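Local coordinates for transcription factor MBP1 (Magnaporthe oryzae, PDB 4UX5), which binds DNA through an N-terminal winged helix-turn-helix domain, the part described here, and probably acts as an activator of RNA polymerase II transcription, at residues I52-F58 with N103-L109; A49-L53 with R63-L67; G14-Y18 with E29-L34; Y22-Y28 with M39-D45. All coordinates share one frame; numbering follows the deposited sequence.

Contact 1: I52-F58 with N103-L109. With nucleotides of chain C.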
# COMPACT_ATOMS: atom_id res chain seq x y z
N ILE A 52 -11.19 -1.45 13.86
CA ILE A 52 -12.05 -0.73 14.78
C ILE A 52 -13.29 -0.20 14.06
O ILE A 52 -14.41 -0.40 14.52
CB ILE A 52 -11.30 0.45 15.45
CG1 ILE A 52 -10.13 -0.08 16.28
CG2 ILE A 52 -12.25 1.26 16.32
CD1 ILE A 52 -9.30 1.02 16.92
N LEU A 53 -13.07 0.47 12.93
CA LEU A 53 -14.18 1.03 12.15
C LEU A 53 -15.07 -0.07 11.58
O LEU A 53 -16.26 0.15 11.35
CB LEU A 53 -13.64 1.91 11.03
CG LEU A 53 -12.93 3.18 11.50
CD1 LEU A 53 -12.41 3.98 10.31
CD2 LEU A 53 -13.85 4.03 12.36
N LYS A 54 -14.51 -1.25 11.36
CA LYS A 54 -15.29 -2.41 10.93
C LYS A 54 -16.09 -2.99 12.09
O LYS A 54 -17.15 -3.58 11.89
CB LYS A 54 -14.38 -3.50 10.34
CG LYS A 54 -13.89 -3.21 8.94
CD LYS A 54 -12.83 -4.20 8.51
CE LYS A 54 -13.39 -5.61 8.43
NZ LYS A 54 -12.37 -6.59 7.95
N ALA A 55 -15.58 -2.81 13.30
CA ALA A 55 -16.29 -3.23 14.50
C ALA A 55 -17.51 -2.34 14.69
O ALA A 55 -18.56 -2.80 15.15
CB ALA A 55 -15.38 -3.18 15.72
N ALA A 56 -17.37 -1.07 14.34
CA ALA A 56 -18.52 -0.18 14.24
C ALA A 56 -19.29 -0.54 12.97
O ALA A 56 -18.85 -1.38 12.19
CB ALA A 56 -18.07 1.27 14.22
N GLY A 57 -20.44 0.10 12.76
CA GLY A 57 -21.32 -0.27 11.66
C GLY A 57 -20.86 0.14 10.27
O GLY A 57 -21.57 -0.09 9.29
N PHE A 58 -19.67 0.74 10.18
CA PHE A 58 -19.20 1.33 8.93
C PHE A 58 -18.81 0.31 7.86
O PHE A 58 -18.06 -0.63 8.12
CB PHE A 58 -18.00 2.24 9.20
CG PHE A 58 -18.31 3.37 10.13
CD1 PHE A 58 -19.27 4.31 9.79
CD2 PHE A 58 -17.65 3.50 11.34
CE1 PHE A 58 -19.56 5.36 10.64
CE2 PHE A 58 -17.94 4.54 12.20
CZ PHE A 58 -18.90 5.48 11.85
N ASN A 103 -16.32 7.12 17.66
CA ASN A 103 -17.21 6.33 16.83
C ASN A 103 -18.04 5.35 17.64
O ASN A 103 -18.58 4.38 17.10
CB ASN A 103 -16.42 5.60 15.75
CG ASN A 103 -15.80 6.55 14.73
OD1 ASN A 103 -16.42 6.89 13.72
ND2 ASN A 103 -14.58 6.98 15.01
N ASN A 104 -18.13 5.59 18.94
CA ASN A 104 -19.06 4.88 19.82
C ASN A 104 -18.89 3.36 19.81
O ASN A 104 -19.85 2.62 19.58
CB ASN A 104 -20.50 5.23 19.43
CG ASN A 104 -21.50 4.98 20.55
OD1 ASN A 104 -21.19 5.15 21.72
ND2 ASN A 104 -22.71 4.55 20.18
N ILE A 105 -17.68 2.88 20.06
CA ILE A 105 -17.40 1.44 19.97
C ILE A 105 -16.38 0.99 21.01
O ILE A 105 -16.02 -0.19 21.08
CB ILE A 105 -16.91 1.06 18.55
CG1 ILE A 105 -17.09 -0.44 18.28
CG2 ILE A 105 -15.47 1.50 18.33
CD1 ILE A 105 -18.51 -0.93 18.43
N PHE A 106 -15.92 1.92 21.84
CA PHE A 106 -14.90 1.62 22.84
C PHE A 106 -15.34 0.53 23.83
O PHE A 106 -14.53 -0.30 24.24
CB PHE A 106 -14.52 2.88 23.62
CG PHE A 106 -13.48 2.64 24.67
CD1 PHE A 106 -12.13 2.61 24.34
CD2 PHE A 106 -13.84 2.43 25.99
CE1 PHE A 106 -11.17 2.38 25.30
CE2 PHE A 106 -12.89 2.20 26.96
CZ PHE A 106 -11.55 2.18 26.62
N ASP A 107 -16.61 0.54 24.20
CA ASP A 107 -17.12 -0.41 25.18
C ASP A 107 -17.07 -1.85 24.67
O ASP A 107 -16.71 -2.76 25.42
CB ASP A 107 -18.56 -0.05 25.58
CG ASP A 107 -18.63 1.21 26.43
OD1 ASP A 107 -17.63 1.52 27.11
OD2 ASP A 107 -19.68 1.88 26.41
N ARG A 108 -17.43 -2.06 23.41
CA ARG A 108 -17.42 -3.40 22.84
C ARG A 108 -15.99 -3.90 22.63
O ARG A 108 -15.74 -5.11 22.63
CB ARG A 108 -18.18 -3.42 21.51
CG ARG A 108 -18.35 -4.82 20.92
CD ARG A 108 -19.06 -4.77 19.58
NE ARG A 108 -19.24 -6.11 19.01
CZ ARG A 108 -20.32 -6.85 19.18
NH1 ARG A 108 -21.33 -6.39 19.91
NH2 ARG A 108 -20.40 -8.05 18.63
N LEU A 109 -15.06 -2.97 22.47
CA LEU A 109 -13.67 -3.31 22.20
C LEU A 109 -12.78 -3.12 23.42
O LEU A 109 -11.56 -3.11 23.30
CB LEU A 109 -13.14 -2.46 21.04
CG LEU A 109 -13.91 -2.50 19.72
CD1 LEU A 109 -13.22 -1.60 18.70
CD2 LEU A 109 -14.03 -3.92 19.20
P DC C 9 -10.48 -5.20 4.79
OP1 DC C 9 -10.47 -5.85 6.12
OP2 DC C 9 -11.77 -4.83 4.16
O5' DC C 9 -9.55 -3.90 4.83
C5' DC C 9 -8.23 -4.00 5.36
C4' DC C 9 -7.19 -3.48 4.38
O4' DC C 9 -7.08 -4.39 3.27
C3' DC C 9 -7.52 -2.15 3.74
O3' DC C 9 -7.06 -1.09 4.57
C2' DC C 9 -6.74 -2.20 2.41
C1' DC C 9 -6.54 -3.70 2.16
N1 DC C 9 -7.20 -4.21 0.92
C2 DC C 9 -6.46 -4.34 -0.27
O2 DC C 9 -5.27 -4.01 -0.27
N3 DC C 9 -7.08 -4.81 -1.38
C4 DC C 9 -8.37 -5.14 -1.33
N4 DC C 9 -8.93 -5.60 -2.46
C5 DC C 9 -9.14 -5.02 -0.14
C6 DC C 9 -8.52 -4.56 0.95

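Contact 2: A49-L53 with R63-L67. With nucleotides of chain C.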
# COMPACT_ATOMS: atom_id res chain seq x y z
N ALA A 49 -6.82 0.50 12.97
CA ALA A 49 -7.96 1.41 12.93
C ALA A 49 -9.04 0.91 11.97
O ALA A 49 -10.21 1.23 12.13
CB ALA A 49 -7.51 2.80 12.53
N THR A 50 -8.63 0.13 10.98
CA THR A 50 -9.57 -0.44 10.02
C THR A 50 -10.43 -1.50 10.69
O THR A 50 -11.62 -1.62 10.41
CB THR A 50 -8.85 -1.04 8.80
OG1 THR A 50 -7.91 -0.09 8.28
CG2 THR A 50 -9.84 -1.42 7.71
N HIS A 51 -9.82 -2.27 11.59
CA HIS A 51 -10.55 -3.26 12.37
C HIS A 51 -11.56 -2.61 13.31
O HIS A 51 -12.65 -3.13 13.53
CB HIS A 51 -9.58 -4.12 13.19
CG HIS A 51 -8.71 -5.02 12.37
ND1 HIS A 51 -7.68 -5.75 12.92
CD2 HIS A 51 -8.72 -5.30 11.05
CE1 HIS A 51 -7.09 -6.45 11.96
NE2 HIS A 51 -7.70 -6.19 10.82
N ILE A 52 -11.19 -1.45 13.86
CA ILE A 52 -12.05 -0.73 14.78
C ILE A 52 -13.29 -0.20 14.06
O ILE A 52 -14.41 -0.40 14.52
CB ILE A 52 -11.30 0.45 15.45
CG1 ILE A 52 -10.13 -0.08 16.28
CG2 ILE A 52 -12.25 1.26 16.32
CD1 ILE A 52 -9.30 1.02 16.92
N LEU A 53 -13.07 0.47 12.93
CA LEU A 53 -14.18 1.03 12.15
C LEU A 53 -15.07 -0.07 11.58
O LEU A 53 -16.26 0.15 11.35
CB LEU A 53 -13.64 1.91 11.03
CG LEU A 53 -12.93 3.18 11.50
CD1 LEU A 53 -12.41 3.98 10.31
CD2 LEU A 53 -13.85 4.03 12.36
N ARG A 63 -15.86 4.02 6.03
CA ARG A 63 -14.61 4.04 6.76
C ARG A 63 -13.46 4.52 5.88
O ARG A 63 -12.47 5.04 6.38
CB ARG A 63 -14.30 2.66 7.35
CG ARG A 63 -14.21 1.52 6.35
CD ARG A 63 -13.97 0.20 7.09
NE ARG A 63 -13.72 -0.92 6.19
CZ ARG A 63 -14.63 -1.82 5.83
NH1 ARG A 63 -15.87 -1.73 6.29
NH2 ARG A 63 -14.29 -2.80 5.00
N THR A 64 -13.61 4.37 4.56
CA THR A 64 -12.64 4.92 3.62
C THR A 64 -12.56 6.44 3.81
O THR A 64 -11.47 7.00 3.87
CB THR A 64 -13.01 4.62 2.15
OG1 THR A 64 -12.96 3.20 1.93
CG2 THR A 64 -12.03 5.30 1.21
N ARG A 65 -13.72 7.07 3.92
CA ARG A 65 -13.79 8.52 4.13
C ARG A 65 -13.21 8.92 5.48
O ARG A 65 -12.46 9.89 5.58
CB ARG A 65 -15.23 9.01 4.01
CG ARG A 65 -15.38 10.50 4.25
CD ARG A 65 -16.82 10.88 4.55
NE ARG A 65 -16.95 12.28 4.95
CZ ARG A 65 -18.06 12.83 5.42
NH1 ARG A 65 -19.16 12.10 5.56
NH2 ARG A 65 -18.07 14.11 5.77
N ILE A 66 -13.55 8.16 6.52
CA ILE A 66 -13.08 8.44 7.87
C ILE A 66 -11.57 8.27 7.98
O ILE A 66 -10.89 9.10 8.58
CB ILE A 66 -13.77 7.53 8.90
CG1 ILE A 66 -15.28 7.75 8.88
CG2 ILE A 66 -13.21 7.79 10.30
CD1 ILE A 66 -16.04 6.88 9.87
N LEU A 67 -11.05 7.20 7.38
CA LEU A 67 -9.62 6.94 7.40
C LEU A 67 -8.84 8.03 6.67
O LEU A 67 -7.79 8.47 7.13
CB LEU A 67 -9.31 5.57 6.79
CG LEU A 67 -9.70 4.36 7.63
CD1 LEU A 67 -9.79 3.11 6.76
CD2 LEU A 67 -8.72 4.15 8.77
P DG C 10 -7.84 0.31 4.62
OP1 DG C 10 -7.53 0.95 5.92
OP2 DG C 10 -9.25 0.05 4.23
O5' DG C 10 -7.14 1.18 3.48
C5' DG C 10 -5.74 1.45 3.56
C4' DG C 10 -5.15 1.69 2.18
O4' DG C 10 -5.57 0.64 1.27
C3' DG C 10 -5.57 3.00 1.52
O3' DG C 10 -4.47 3.54 0.81
C2' DG C 10 -6.68 2.57 0.57
C1' DG C 10 -6.16 1.21 0.13
N9 DG C 10 -7.21 0.32 -0.35
C8 DG C 10 -8.38 0.00 0.30
N7 DG C 10 -9.14 -0.82 -0.37
C5 DG C 10 -8.42 -1.07 -1.54
C6 DG C 10 -8.74 -1.89 -2.64
O6 DG C 10 -9.75 -2.58 -2.82
N1 DG C 10 -7.74 -1.86 -3.62
C2 DG C 10 -6.58 -1.12 -3.53
N2 DG C 10 -5.73 -1.22 -4.56
N3 DG C 10 -6.27 -0.35 -2.49
C4 DG C 10 -7.23 -0.37 -1.54
P DC C 9 -10.48 -5.20 4.79
OP1 DC C 9 -10.47 -5.85 6.12
OP2 DC C 9 -11.77 -4.83 4.16
O5' DC C 9 -9.55 -3.90 4.83
C5' DC C 9 -8.23 -4.00 5.36
C4' DC C 9 -7.19 -3.48 4.38
O4' DC C 9 -7.08 -4.39 3.27
C3' DC C 9 -7.52 -2.15 3.74
O3' DC C 9 -7.06 -1.09 4.57
C2' DC C 9 -6.74 -2.20 2.41
C1' DC C 9 -6.54 -3.70 2.16
N1 DC C 9 -7.20 -4.21 0.92
C2 DC C 9 -6.46 -4.34 -0.27
O2 DC C 9 -5.27 -4.01 -0.27
N3 DC C 9 -7.08 -4.81 -1.38
C4 DC C 9 -8.37 -5.14 -1.33
N4 DC C 9 -8.93 -5.60 -2.46
C5 DC C 9 -9.14 -5.02 -0.14
C6 DC C 9 -8.52 -4.56 0.95

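Contact 3: G14-Y18 with E29-L34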
# COMPACT_ATOMS: atom_id res chain seq x y z
N GLY A 14 -14.88 -18.83 23.49
CA GLY A 14 -15.68 -17.62 23.43
C GLY A 14 -14.85 -16.41 23.06
O GLY A 14 -13.71 -16.54 22.62
N PRO A 15 -15.42 -15.21 23.25
CA PRO A 15 -14.72 -13.95 22.94
C PRO A 15 -13.61 -13.63 23.94
O PRO A 15 -13.84 -13.67 25.15
CB PRO A 15 -15.84 -12.90 23.01
CG PRO A 15 -16.83 -13.49 23.95
CD PRO A 15 -16.80 -14.97 23.71
N GLY A 16 -12.42 -13.32 23.44
CA GLY A 16 -11.30 -13.01 24.30
C GLY A 16 -10.03 -12.62 23.57
O GLY A 16 -10.02 -12.46 22.35
N ILE A 17 -8.95 -12.47 24.33
CA ILE A 17 -7.67 -12.05 23.78
C ILE A 17 -6.80 -13.24 23.40
O ILE A 17 -6.65 -14.19 24.18
CB ILE A 17 -6.89 -11.17 24.79
CG1 ILE A 17 -7.75 -9.98 25.23
CG2 ILE A 17 -5.58 -10.70 24.19
CD1 ILE A 17 -8.09 -9.03 24.11
N TYR A 18 -6.24 -13.20 22.20
CA TYR A 18 -5.34 -14.24 21.74
C TYR A 18 -4.02 -13.63 21.25
O TYR A 18 -3.92 -12.42 21.08
CB TYR A 18 -5.99 -15.06 20.63
CG TYR A 18 -7.27 -15.76 21.04
CD1 TYR A 18 -8.50 -15.13 20.93
CD2 TYR A 18 -7.25 -17.07 21.51
CE1 TYR A 18 -9.67 -15.76 21.30
CE2 TYR A 18 -8.42 -17.71 21.88
CZ TYR A 18 -9.63 -17.06 21.77
OH TYR A 18 -10.79 -17.69 22.14
N GLU A 29 -4.71 -10.26 19.63
CA GLU A 29 -5.93 -10.27 18.82
C GLU A 29 -7.16 -10.55 19.67
O GLU A 29 -7.29 -11.60 20.29
CB GLU A 29 -5.82 -11.31 17.70
CG GLU A 29 -7.02 -11.35 16.78
CD GLU A 29 -6.81 -12.24 15.57
OE1 GLU A 29 -5.65 -12.66 15.34
OE2 GLU A 29 -7.79 -12.53 14.86
N TYR A 30 -8.08 -9.58 19.68
CA TYR A 30 -9.36 -9.74 20.37
C TYR A 30 -10.40 -10.27 19.40
O TYR A 30 -10.72 -9.61 18.41
CB TYR A 30 -9.82 -8.41 20.97
CG TYR A 30 -11.18 -8.46 21.62
CD1 TYR A 30 -11.46 -9.38 22.63
CD2 TYR A 30 -12.20 -7.59 21.23
CE1 TYR A 30 -12.70 -9.43 23.23
CE2 TYR A 30 -13.44 -7.63 21.83
CZ TYR A 30 -13.69 -8.56 22.83
OH TYR A 30 -14.93 -8.61 23.42
N GLN A 31 -10.91 -11.46 19.67
CA GLN A 31 -11.91 -12.07 18.80
C GLN A 31 -13.30 -12.02 19.43
O GLN A 31 -13.45 -12.16 20.65
CB GLN A 31 -11.52 -13.50 18.46
CG GLN A 31 -10.23 -13.59 17.66
CD GLN A 31 -9.94 -15.00 17.17
OE1 GLN A 31 -10.57 -15.96 17.59
NE2 GLN A 31 -8.98 -15.12 16.26
N PHE A 32 -14.31 -11.83 18.59
CA PHE A 32 -15.69 -11.67 19.03
C PHE A 32 -16.58 -11.74 17.80
O PHE A 32 -16.23 -11.21 16.76
CB PHE A 32 -15.88 -10.33 19.76
CG PHE A 32 -15.56 -9.13 18.91
CD1 PHE A 32 -14.24 -8.76 18.67
CD2 PHE A 32 -16.57 -8.36 18.36
CE1 PHE A 32 -13.94 -7.66 17.89
CE2 PHE A 32 -16.28 -7.25 17.58
CZ PHE A 32 -14.96 -6.90 17.35
N GLY A 33 -17.72 -12.41 17.91
CA GLY A 33 -18.58 -12.53 16.74
C GLY A 33 -19.05 -13.89 16.22
O GLY A 33 -20.23 -14.02 15.92
N LEU A 34 -18.18 -14.90 16.08
CA LEU A 34 -16.79 -14.90 16.54
C LEU A 34 -15.78 -14.69 15.40
O LEU A 34 -14.61 -15.06 15.51
CB LEU A 34 -16.50 -16.22 17.27
CG LEU A 34 -15.26 -16.40 18.15
CD1 LEU A 34 -15.03 -15.18 19.02
CD2 LEU A 34 -15.41 -17.65 19.01

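Contact 4: Y22-Y28 with M39-D45. With nucleotides of chain D.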
# COMPACT_ATOMS: atom_id res chain seq x y z
N TYR A 22 1.89 -12.60 12.50
CA TYR A 22 1.70 -12.46 11.06
C TYR A 22 2.89 -11.75 10.43
O TYR A 22 3.22 -10.63 10.81
CB TYR A 22 0.41 -11.70 10.76
CG TYR A 22 -0.81 -12.28 11.45
CD1 TYR A 22 -1.39 -13.45 11.00
CD2 TYR A 22 -1.37 -11.65 12.55
CE1 TYR A 22 -2.50 -13.99 11.63
CE2 TYR A 22 -2.48 -12.17 13.19
CZ TYR A 22 -3.04 -13.34 12.72
OH TYR A 22 -4.15 -13.86 13.36
N SER A 23 3.52 -12.42 9.47
CA SER A 23 4.72 -11.91 8.80
C SER A 23 5.82 -11.58 9.81
O SER A 23 6.56 -10.61 9.64
CB SER A 23 4.39 -10.68 7.96
OG SER A 23 3.50 -11.01 6.90
N GLY A 24 5.93 -12.39 10.85
CA GLY A 24 6.95 -12.20 11.86
C GLY A 24 6.64 -11.05 12.80
O GLY A 24 7.52 -10.55 13.50
N ILE A 25 5.38 -10.62 12.80
CA ILE A 25 4.94 -9.53 13.67
C ILE A 25 3.95 -10.03 14.72
O ILE A 25 2.79 -10.30 14.41
CB ILE A 25 4.31 -8.39 12.87
CG1 ILE A 25 5.31 -7.83 11.86
CG2 ILE A 25 3.82 -7.29 13.81
CD1 ILE A 25 4.79 -6.64 11.08
N PRO A 26 4.41 -10.15 15.97
CA PRO A 26 3.58 -10.57 17.10
C PRO A 26 2.49 -9.54 17.40
O PRO A 26 2.77 -8.35 17.51
CB PRO A 26 4.57 -10.66 18.26
CG PRO A 26 5.91 -10.79 17.62
CD PRO A 26 5.82 -9.98 16.37
N VAL A 27 1.25 -10.01 17.51
CA VAL A 27 0.13 -9.13 17.85
C VAL A 27 -0.74 -9.73 18.94
O VAL A 27 -0.70 -10.93 19.20
CB VAL A 27 -0.77 -8.83 16.63
CG1 VAL A 27 0.01 -8.10 15.54
CG2 VAL A 27 -1.38 -10.12 16.09
N TYR A 28 -1.52 -8.87 19.60
CA TYR A 28 -2.62 -9.32 20.43
C TYR A 28 -3.88 -9.23 19.58
O TYR A 28 -4.09 -8.23 18.88
CB TYR A 28 -2.75 -8.48 21.70
CG TYR A 28 -1.52 -8.46 22.56
CD1 TYR A 28 -1.03 -9.62 23.14
CD2 TYR A 28 -0.84 -7.27 22.81
CE1 TYR A 28 0.10 -9.61 23.93
CE2 TYR A 28 0.30 -7.25 23.60
CZ TYR A 28 0.76 -8.42 24.16
OH TYR A 28 1.88 -8.40 24.95
N MET A 39 -6.77 -6.17 16.02
CA MET A 39 -5.39 -6.53 16.32
C MET A 39 -4.63 -5.38 16.97
O MET A 39 -4.75 -4.22 16.55
CB MET A 39 -4.66 -6.97 15.05
CG MET A 39 -5.25 -8.20 14.39
SD MET A 39 -4.22 -8.80 13.04
CE MET A 39 -5.29 -10.08 12.36
N ARG A 40 -3.84 -5.71 17.99
CA ARG A 40 -2.94 -4.76 18.61
C ARG A 40 -1.51 -5.30 18.52
O ARG A 40 -1.25 -6.43 18.92
CB ARG A 40 -3.32 -4.50 20.07
CG ARG A 40 -2.62 -3.31 20.70
CD ARG A 40 -2.10 -3.61 22.10
NE ARG A 40 -3.16 -3.62 23.10
CZ ARG A 40 -2.95 -3.63 24.41
NH1 ARG A 40 -1.71 -3.65 24.88
NH2 ARG A 40 -3.97 -3.64 25.26
N ARG A 41 -0.60 -4.50 17.99
CA ARG A 41 0.79 -4.93 17.85
C ARG A 41 1.48 -5.05 19.21
O ARG A 41 1.23 -4.25 20.11
CB ARG A 41 1.57 -3.97 16.96
CG ARG A 41 1.62 -4.39 15.50
CD ARG A 41 2.89 -3.87 14.85
NE ARG A 41 2.94 -2.41 14.86
CZ ARG A 41 2.57 -1.65 13.84
NH1 ARG A 41 2.12 -2.20 12.73
NH2 ARG A 41 2.65 -0.33 13.94
N ARG A 42 2.35 -6.04 19.35
CA ARG A 42 3.03 -6.27 20.62
C ARG A 42 4.22 -5.34 20.81
O ARG A 42 4.57 -4.99 21.94
CB ARG A 42 3.47 -7.73 20.74
CG ARG A 42 3.99 -8.11 22.11
CD ARG A 42 4.01 -9.61 22.29
NE ARG A 42 3.09 -10.27 21.38
CZ ARG A 42 2.56 -11.48 21.57
NH1 ARG A 42 2.86 -12.17 22.66
NH2 ARG A 42 1.74 -11.99 20.67
N VAL A 43 4.84 -4.93 19.71
CA VAL A 43 6.11 -4.20 19.78
C VAL A 43 5.93 -2.71 20.08
O VAL A 43 6.82 -2.08 20.64
CB VAL A 43 6.92 -4.38 18.47
CG1 VAL A 43 6.30 -3.57 17.34
CG2 VAL A 43 8.37 -3.98 18.69
N ASP A 44 4.78 -2.15 19.72
CA ASP A 44 4.56 -0.72 19.93
C ASP A 44 3.13 -0.39 20.34
O ASP A 44 2.77 0.78 20.45
CB ASP A 44 4.93 0.07 18.66
CG ASP A 44 4.23 -0.45 17.42
OD1 ASP A 44 3.35 -1.33 17.55
OD2 ASP A 44 4.55 0.03 16.31
N ASP A 45 2.33 -1.43 20.55
CA ASP A 45 0.93 -1.27 20.94
C ASP A 45 0.09 -0.48 19.94
O ASP A 45 -0.97 0.03 20.28
CB ASP A 45 0.82 -0.62 22.32
CG ASP A 45 1.02 -1.61 23.45
OD1 ASP A 45 0.90 -2.82 23.20
OD2 ASP A 45 1.28 -1.16 24.59
P DC D 10 2.83 -15.23 6.81
OP1 DC D 10 2.03 -13.99 6.96
OP2 DC D 10 3.71 -15.64 7.91
O5' DC D 10 1.87 -16.48 6.52
C5' DC D 10 0.51 -16.42 6.90
C4' DC D 10 -0.30 -17.44 6.12
O4' DC D 10 -0.26 -17.12 4.71
C3' DC D 10 0.20 -18.88 6.23
O3' DC D 10 -0.78 -19.66 6.90
C2' DC D 10 0.40 -19.35 4.78
C1' DC D 10 -0.37 -18.31 3.98
N1 DC D 10 0.16 -18.08 2.60
C2 DC D 10 -0.72 -18.07 1.51
O2 DC D 10 -1.92 -18.26 1.71
N3 DC D 10 -0.22 -17.86 0.27
C4 DC D 10 1.09 -17.66 0.09
N4 DC D 10 1.53 -17.46 -1.15
C5 DC D 10 2.00 -17.67 1.19
C6 DC D 10 1.50 -17.88 2.42
P DT D 9 5.48 -10.40 2.54
OP1 DT D 9 6.38 -9.34 3.04
OP2 DT D 9 6.01 -11.48 1.67
O5' DT D 9 4.75 -11.10 3.79
C5' DT D 9 4.79 -12.51 3.93
C4' DT D 9 3.42 -13.05 4.30
O4' DT D 9 2.45 -12.58 3.34
C3' DT D 9 3.30 -14.56 4.25
O3' DT D 9 3.77 -15.15 5.50
C2' DT D 9 1.81 -14.78 4.01
C1' DT D 9 1.40 -13.53 3.22
N1 DT D 9 1.15 -13.78 1.77
C2 DT D 9 -0.13 -14.08 1.35
O2 DT D 9 -1.08 -14.16 2.10
N3 DT D 9 -0.26 -14.30 -0.00
C4 DT D 9 0.75 -14.24 -0.95
O4 DT D 9 0.54 -14.44 -2.14
C5 DT D 9 2.05 -13.92 -0.43
C6 DT D 9 2.20 -13.70 0.88
O HOH W 1 4.75 -6.56 17.25

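Contact 1: I52-F58 with N103-L109
Ile105 presses its branched side chain against the end of helix 49-55. Its CG2 meets CG2 of Ile52 at 3.8 Å, and its CG1, placed anti to the backbone N (chi1 -160°), runs along the last turn, 4.0 Å from Ala56 N, with CD1 3.8 Å from the carbonyl O of Ala55. Leu109 completes the apolar patch from the other end of its segment: CD1 reaches Ile52 CG2 and CD2 lies 3.8 Å from Ala55 CB. The amide of Asn103 stands almost perpendicular to the ring of Phe58, the planes 87° apart, and its OD1 approaches Phe58 CE2 to 3.2 Å, while the flank of the amide packs on CD2 of Leu53.

One shell out, Asn103 ND2 is hydrogen-bonded to Leu99 O, which helps fix the amide's orientation. Asn104 ends helix 93-102 in a Schellman motif, and Ile105, the next residue, faces Ala56. Phe32 of strand 25-32 backs Ala55 and Leu109. Away from this interface, Lys54 NZ donates to OP1 of nucleotide DC9 of chain C at 2.7 Å. Here the first helix of the probable helix-turn-helix (49-55 and 60-71) ends and its turn begins, against the loop after helix 93-102.

Contact 2: A49-L53 with R63-L67
CG of Arg63 sits between its own backbone N and carbonyl carbon (chi1 58°), and the chain beyond runs extended to NE, carrying the guanidinium past Thr50 to the DNA. Thr50 is turned so that OG1 lies beside its backbone N and CG2 is anti to it (chi1 -50°), which directs the hydroxyl to one phosphate and leaves the methyl 4.2 Å from Arg63 NE. Thr50 OG1 donates to OP1 of nucleotide DG10 of chain C at 2.6 Å; the same oxygen also receives the backbone N-H of Thr89, so two bonds grip it. Arg63 NH2 reaches OP2 of the preceding nucleotide, DC9 of chain C, at 3.3 Å, a weak bond, although the phosphate oxygen lies near the guanidinium plane, at its edge.

Behind these phosphate contacts the two helices meet through Leu53. Its CD1 is wedged among three side chains, 3.8 Å from Arg63 CB, 3.9 Å from Ile66 CG2 and 3.8 Å from Leu67 CG; the Leu53 side chain runs alongside those of Arg63 and Leu67, pointing the other way. Leu67 CD2 continues the apolar seam to CB of Ala49, 4.2 Å away.

The short segments run at 136° to each other, their axes 10.6 Å apart. Two helices joined by a short turn, both contacting phosphates, are consistent with the helix-turn-helix of this winged domain. Phe58, in that turn, rests on Ile66, and its carbonyl O takes a weak bond from Arg63 NH1. Strand 88-91 lies alongside, its Ile91 against Ala49 and its Thr89 against Leu67.

Contact 3: G14-Y18 with E29-L34
Tyr18 and Glu29 exchange a pair of backbone hydrogen bonds, each 2.7 Å from N to O: Tyr18 N to Glu29 O, and Glu29 N to Tyr18 O. They form a hydrogen-bonded pair of the antiparallel beta hairpin built from strands 16-22 and 25-32. Gly16 and Gln31 form the next such pair, with one sound bond from Gln31 N to Gly16 O at 3.0 Å and a weak one returning from Gly16 N to Gln31 O. Between them, Ile17 and Tyr30 are a non-hydrogen-bonded pair.

On the face carrying Tyr18, Glu29 and Gln31, the Tyr18 ring lies across the Gln31 side chain, ring and amide planes 45° apart. Gln31 NE2 donates to Glu29 OE2 from above the carboxylate, while Glu29 OE1 is held by Tyr22 OH. On the face carrying Ile17 and Tyr30 the contact is apolar: Ile17 CD1 approaches Tyr30 CB at 3.6 Å, and both side chains pack on Pro111 and Ile112 of helix 110-114. Tyr30 CG lies anti to the backbone N (chi1 176°), which brings ring atom CD1 within 3.4 Å of Gly16 O. Farther along, Pro15 CB touches Phe32 CB at 4.1 Å. Tyr18 OH donates to Gly14 O at 3.2 Å, nearly in line with the carbonyl bond, although Gly14 is poorly ordered.

Contact 4: Y22-Y28 with M39-D45
Arg42 stretches back over the neighbouring strand, and almost every atom of its side chain meets something there. CB lies 3.4 Å from Pro26 O, the carbonyl that also accepts the Arg42 backbone N-H. With CG anti to the backbone N (chi1 -171°), the chain passes over the phenol end of Tyr28, CG standing 3.5 Å from Tyr28 OH and CD close behind. A bend at chi3 then folds the head back: NE comes within 3.5 Å of Pro26 CB and is buried without a polar partner. The guanidinium stacks on the Tyr28 ring, centres 4.6 Å apart and planes at 27°, a cation-pi arrangement. At the tip, NH2 makes a weak bond to Val27 O.

Arg40 meets the same ring differently, CD lying at its edge by CD2. Between these two residues the strands are tied by Tyr28 N to Arg40 O and by Arg40 N to Tyr28 O at 2.7 Å. Arg41 turns to the opposite face, where its CD packs on Ile25 CG2 and its NE and NH2 grip the two carboxylate oxygens of Asp44 side-on. Met39 SD lies 4.7 Å from the Tyr22 ring centroid, oblique to it, a Met-aromatic contact, with CE packed on CE2.

Water 1 donates to Pro26 O and accepts from Val43 N, bridging the chain past the strand end. The contact belongs to the antiparallel N-terminal sheet (16-22, 25-32, 36-41), ahead of the helix-turn-helix, whose type I' turn at Tyr22-Ile25 weakly bonds Ser23 N to OP1 of nucleotide DC10 of chain D.

How the contacts relate
Contact 2 is the most buried, an apolar seam between helices, and contact 1 shares Ile52 and Leu53 with it, so helix 49-55 is held on one flank by helix 60-71 and on another by loop 103-109. Contacts 3 and 4 instead share strand 25-32 and depend on backbone hydrogen bonding, which neither contact 1 nor contact 2 has across its segments; contact 3 is the more exposed. Phe32 joins the halves by packing on Leu109 and Ala55, and His51 ND1 is probably hydrogen-bonded to Met39 N. Contacts 1 and 2 touch phosphates of chain C, whereas contact 4 reaches chain D; contact 3 stays about 9 Å from DNA at its nearest atom.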